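Local coordinates for protein molybdopterin adenylyltransferase (Helicobacter pylori, PDB 4XCW) that probably catalyses the adenylylation of molybdopterin, the step that activates the pterin for metal insertion in molybdenum cofactor biosynthesis, at residues Gly9-Ser14 with Val72-Gly77; Ile85-Thr90 with Leu118-Ala123. All blocks are in the same frame, centred on the assembly; numbering follows the deposited sequence. Where two conformers were deposited one is given.

Contact 1 of 2, residues Gly9-Ser14 with Val72-Gly77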
loop_
_atom_site.group_PDB
_atom_site.type_symbol
_atom_site.label_atom_id
_atom_site.label_comp_id
_atom_site.label_asym_id
_atom_site.label_seq_id
_atom_site.Cartn_x
_atom_site.Cartn_y
_atom_site.Cartn_z
ATOM N N GLY B 9 8.814 -16.323 -17.443
ATOM C CA GLY B 9 8.013 -15.584 -18.403
ATOM C C GLY B 9 8.452 -14.135 -18.480
ATOM O O GLY B 9 8.730 -13.504 -17.462
ATOM N N VAL B 10 8.541 -13.612 -19.698
ATOM C CA VAL B 10 8.868 -12.204 -19.902
ATOM C C VAL B 10 7.809 -11.615 -20.818
ATOM O O VAL B 10 7.743 -11.949 -21.998
ATOM C CB VAL B 10 10.263 -12.016 -20.509
ATOM C CG1 VAL B 10 10.625 -10.525 -20.594
ATOM C CG2 VAL B 10 11.296 -12.770 -19.690
ATOM N N LEU B 11 6.976 -10.744 -20.264
ATOM C CA LEU B 11 5.860 -10.177 -20.996
ATOM C C LEU B 11 6.053 -8.686 -21.254
ATOM O O LEU B 11 6.027 -7.890 -20.323
ATOM C CB LEU B 11 4.562 -10.410 -20.224
ATOM C CG LEU B 11 3.298 -9.993 -20.965
ATOM C CD1 LEU B 11 3.299 -10.679 -22.304
ATOM C CD2 LEU B 11 2.055 -10.361 -20.171
ATOM N N SER B 12 6.243 -8.312 -22.516
ATOM C CA SER B 12 6.336 -6.900 -22.871
ATOM C C SER B 12 4.979 -6.389 -23.328
ATOM O O SER B 12 4.434 -6.865 -24.321
ATOM C CB SER B 12 7.379 -6.674 -23.966
ATOM O OG SER B 12 7.354 -5.323 -24.403
ATOM N N ALA B 13 4.427 -5.436 -22.583
ATOM C CA ALA B 13 3.160 -4.815 -22.942
ATOM C C ALA B 13 3.444 -3.585 -23.777
ATOM O O ALA B 13 4.078 -2.642 -23.300
ATOM C CB ALA B 13 2.360 -4.448 -21.705
ATOM N N SER B 14 2.979 -3.593 -25.020
ATOM C CA SER B 14 3.324 -2.528 -25.957
ATOM C C SER B 14 2.387 -2.493 -27.156
ATOM O O SER B 14 2.041 -3.533 -27.710
ATOM C CB SER B 14 4.767 -2.701 -26.433
ATOM O OG SER B 14 5.084 -1.786 -27.470
ATOM N N VAL B 72 7.254 -14.834 -13.501
ATOM C CA VAL B 72 6.794 -14.124 -14.682
ATOM C C VAL B 72 6.965 -12.636 -14.427
ATOM O O VAL B 72 6.501 -12.117 -13.413
ATOM C CB VAL B 72 5.322 -14.448 -15.013
ATOM C CG1 VAL B 72 4.851 -13.617 -16.206
ATOM C CG2 VAL B 72 5.151 -15.935 -15.285
ATOM N N VAL B 73 7.666 -11.947 -15.315
ATOM C CA VAL B 73 7.844 -10.514 -15.129
ATOM C C VAL B 73 7.297 -9.758 -16.327
ATOM O O VAL B 73 7.383 -10.221 -17.459
ATOM C CB VAL B 73 9.327 -10.131 -14.905
ATOM C CG1 VAL B 73 9.871 -10.794 -13.642
ATOM C CG2 VAL B 73 10.183 -10.497 -16.117
ATOM N N THR B 74 6.722 -8.590 -16.065
ATOM C CA THR B 74 6.216 -7.751 -17.135
ATOM C C THR B 74 7.046 -6.487 -17.243
ATOM O O THR B 74 7.692 -6.074 -16.281
ATOM C CB THR B 74 4.745 -7.343 -16.906
ATOM O OG1 THR B 74 4.659 -6.554 -15.717
ATOM C CG2 THR B 74 3.851 -8.558 -16.762
ATOM N N THR B 75 7.019 -5.867 -18.420
ATOM C CA THR B 75 7.614 -4.559 -18.596
ATOM C C THR B 75 6.640 -3.701 -19.388
ATOM O O THR B 75 6.009 -4.171 -20.337
ATOM C CB THR B 75 8.993 -4.631 -19.305
ATOM O OG1 THR B 75 9.506 -3.309 -19.501
ATOM C CG2 THR B 75 8.891 -5.329 -20.653
ATOM N N GLY B 76 6.484 -2.452 -18.963
ATOM C CA GLY B 76 5.590 -1.526 -19.630
ATOM C C GLY B 76 4.214 -1.404 -18.999
ATOM O O GLY B 76 3.743 -2.313 -18.307
ATOM N N GLY B 77 3.579 -0.258 -19.233
ATOM C CA GLY B 77 2.171 -0.059 -18.931
ATOM C C GLY B 77 1.789 -0.060 -17.467
ATOM O O GLY B 77 0.790 -0.672 -17.091
#

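Contact 2 of 2, residues Ile85-Thr90 with Leu118-Ala123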
loop_
_atom_site.group_PDB
_atom_site.type_symbol
_atom_site.label_atom_id
_atom_site.label_comp_id
_atom_site.label_asym_id
_atom_site.label_seq_id
_atom_site.Cartn_x
_atom_site.Cartn_y
_atom_site.Cartn_z
ATOM N N ILE B 85 -2.493 -0.671 -18.333
ATOM C CA ILE B 85 -3.418 -1.602 -17.693
ATOM C C ILE B 85 -2.754 -2.895 -17.226
ATOM O O ILE B 85 -3.428 -3.858 -16.865
ATOM C CB ILE B 85 -4.588 -1.932 -18.648
ATOM C CG1 ILE B 85 -4.067 -2.245 -20.049
ATOM C CG2 ILE B 85 -5.533 -0.749 -18.737
ATOM C CD1 ILE B 85 -3.618 -3.655 -20.244
ATOM N N THR B 86 -1.426 -2.914 -17.223
ATOM C CA THR B 86 -0.691 -4.101 -16.796
ATOM C C THR B 86 -0.921 -4.479 -15.316
ATOM O O THR B 86 -1.125 -5.657 -15.022
ATOM C CB THR B 86 0.823 -3.928 -17.071
ATOM O OG1 THR B 86 1.012 -3.699 -18.475
ATOM C CG2 THR B 86 1.591 -5.180 -16.660
ATOM N N PRO B 87 -0.914 -3.498 -14.383
ATOM C CA PRO B 87 -1.205 -3.907 -13.003
ATOM C C PRO B 87 -2.623 -4.461 -12.824
ATOM O O PRO B 87 -2.794 -5.407 -12.069
ATOM C CB PRO B 87 -1.023 -2.605 -12.198
ATOM C CG PRO B 87 -0.108 -1.758 -13.040
ATOM C CD PRO B 87 -0.500 -2.081 -14.455
ATOM N N GLU B 88 -3.617 -3.876 -13.492
ATOM C CA GLU B 88 -4.982 -4.408 -13.429
ATOM C C GLU B 88 -5.067 -5.859 -13.901
ATOM O O GLU B 88 -5.760 -6.682 -13.298
ATOM C CB GLU B 88 -5.937 -3.566 -14.273
ATOM C CG GLU B 88 -6.339 -2.260 -13.637
ATOM C CD GLU B 88 -5.476 -1.092 -14.078
ATOM O OE1 GLU B 88 -4.260 -1.281 -14.319
ATOM O OE2 GLU B 88 -6.025 0.025 -14.183
ATOM N N ALA B 89 -4.390 -6.154 -15.006
ATOM C CA ALA B 89 -4.384 -7.504 -15.547
ATOM C C ALA B 89 -3.684 -8.444 -14.578
ATOM O O ALA B 89 -4.109 -9.572 -14.381
ATOM C CB ALA B 89 -3.712 -7.532 -16.906
ATOM N N THR B 90 -2.612 -7.959 -13.962
ATOM C CA THR B 90 -1.858 -8.755 -13.005
ATOM C C THR B 90 -2.719 -9.097 -11.793
ATOM O O THR B 90 -2.743 -10.244 -11.342
ATOM C CB THR B 90 -0.583 -8.003 -12.568
ATOM O OG1 THR B 90 0.177 -7.683 -13.740
ATOM C CG2 THR B 90 0.269 -8.859 -11.630
ATOM N N LEU B 118 4.150 7.614 -8.809
ATOM C CA LEU B 118 3.110 7.423 -9.822
ATOM C C LEU B 118 2.995 5.983 -10.302
ATOM O O LEU B 118 2.035 5.626 -10.998
ATOM C CB LEU B 118 3.376 8.318 -11.031
ATOM C CG LEU B 118 3.437 9.816 -10.782
ATOM C CD1 LEU B 118 3.506 10.573 -12.116
ATOM C CD2 LEU B 118 2.269 10.295 -9.909
ATOM N N SER B 119 3.974 5.157 -9.949
ATOM C CA SER B 119 4.014 3.784 -10.447
ATOM C C SER B 119 3.018 2.870 -9.747
ATOM O O SER B 119 2.894 2.888 -8.519
ATOM C CB SER B 119 5.419 3.208 -10.302
ATOM O OG SER B 119 5.451 1.860 -10.731
ATOM N N ARG B 120 2.316 2.061 -10.540
ATOM C CA ARG B 120 1.394 1.073 -10.006
ATOM C C ARG B 120 1.938 -0.349 -10.141
ATOM O O ARG B 120 1.173 -1.305 -10.027
ATOM C CB ARG B 120 0.037 1.179 -10.710
ATOM C CG ARG B 120 -0.751 2.425 -10.312
ATOM C CD ARG B 120 -1.886 2.724 -11.291
ATOM N NE ARG B 120 -2.573 1.517 -11.744
ATOM C CZ ARG B 120 -3.495 0.865 -11.044
ATOM N NH1 ARG B 120 -3.847 1.289 -9.841
ATOM N NH2 ARG B 120 -4.061 -0.223 -11.547
ATOM N N GLN B 121 3.243 -0.486 -10.380
ATOM C CA GLN B 121 3.881 -1.809 -10.454
ATOM C C GLN B 121 3.573 -2.603 -9.207
ATOM O O GLN B 121 3.699 -2.090 -8.099
ATOM C CB GLN B 121 5.399 -1.705 -10.608
ATOM C CG GLN B 121 5.877 -1.219 -11.959
ATOM C CD GLN B 121 7.324 -0.771 -11.926
ATOM O OE1 GLN B 121 7.663 0.289 -12.454
ATOM N NE2 GLN B 121 8.190 -1.579 -11.309
ATOM N N SER B 122 3.183 -3.859 -9.389
ATOM C CA SER B 122 2.821 -4.711 -8.264
ATOM C C SER B 122 3.393 -6.110 -8.431
ATOM O O SER B 122 4.127 -6.384 -9.380
ATOM C CB SER B 122 1.302 -4.784 -8.125
ATOM O OG SER B 122 0.719 -5.269 -9.323
ATOM N N ALA B 123 3.045 -6.992 -7.505
ATOM C CA ALA B 123 3.442 -8.387 -7.606
ATOM C C ALA B 123 2.405 -9.242 -6.912
ATOM O O ALA B 123 1.723 -8.782 -5.998
ATOM C CB ALA B 123 4.809 -8.608 -7.011
HETATM O O HOH W 1 -1.971 -4.631 -9.435
#

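Contact 1 of 2, residues Gly9-Ser14 with Val72-Gly77
V73 and T75 carry the backbone pairing: each is bonded through both its N-H and its C=O to residues of 9-14, and the four bonds zip two parallel strands together. V73 N donates to G9 O at 2.9 Å, almost straight (171°), and V73 O takes the N-H of L11. Two residues on, T75 N reaches L11 O, the most bent bond of the four at 155°, and T75 O receives A13 N at 3.0 Å. Three carbonyls also meet alpha carbons; the shortest of these CA-H...O contacts sets T74 CA 3.2 Å from L11 O.

Side chains alternate between the two faces. On one, V10 CG2 and V73 CG2 meet loosely, and T75 CG2 sits 3.7 Å from S12 CA. With OG1 of T75 anti to the backbone N (chi1 178°), CG2 falls between N and the carbonyl carbon and is brought against S12, while OG1 bonds to P135 O. On the other face L11 CB lies 4.0 Å from T74 CG2, and T74 OG1, on a different branch, is hydrogen-bonded to N133 ND2.

These strands are central members of the mixed sheet in the alpha/beta molybdopterin-binding fold, with 6-13 between 42-49 and 71-75. Helix 25-37 packs on the V10, V73 and T75 face through I30 and S26; on helix 53-66, L11 touches S59 and L60, and V72 touches L60.

Past T75, G76 and G77, both with positive phi, carry the chain out of the strand. At the end of the partner strand, the methyl of A13 packs on I56 of helix 53-66 and on T86 of helix 86-93.

Contact 2 of 2, residues Ile85-Thr90 with Leu118-Ala123
R120 lies across the first turn of helix 86-93, its side chain at about a right angle to both P87 and E88. This is a helix-to-loop contact of the molybdopterin-binding fold, in which the loop before strand 123-126 packs on the N-terminal turn following the cap residue I85. P87 CG is 3.3 Å from R120 O and 3.8 Å from R120 CB, and P87 CB lies against the same carbonyl.

The arginine then bends at chi3 (40°), which carries its guanidinium over to E88. NH2 gives a salt bridge to E88 OE1 at 3.0 Å. OE1 lies in the guanidinium plane, at its edge, yet the nitrogen stands above the carboxylate, the two planes being 64° apart; this is a one-nitrogen grip and not a flat, two-pronged pair. NH1 is hydrogen-bonded to M97 O of the second subunit, so the same side chain joins the helix to the trimer interface.

Farther along the loop, S122 was modelled in two conformers. In the one given, its OG approaches P87 CB and T90 CG2 at 4.3 Å each, a looser contact. T90 itself bonds back through OG1 to T86 O. For that same S122 conformer a water bridges the segments, donating to P87 O at 2.9 Å and to S122 OG at 2.8 Å.

From the N terminus, strand 6-13 forms one side of contact 1 and the chain then runs through helix 25-37, strand 42-49 and helix 53-66 before strand 71-75 closes that loop beside it. Contact 2 opens a few residues later at helix 86-93 and closes after helix 99-110, at the loop leading into strand 123-126. The two loops are therefore in series, neither nested nor crossed. They meet at the turn after strand 71-75, where G76 O and T86 OG1, 3.1 Å apart, probably share a hydrogen bond. Together they tie the parallel centre of the sheet to helix 86-93 and, through it, to the loop before antiparallel strand 123-126.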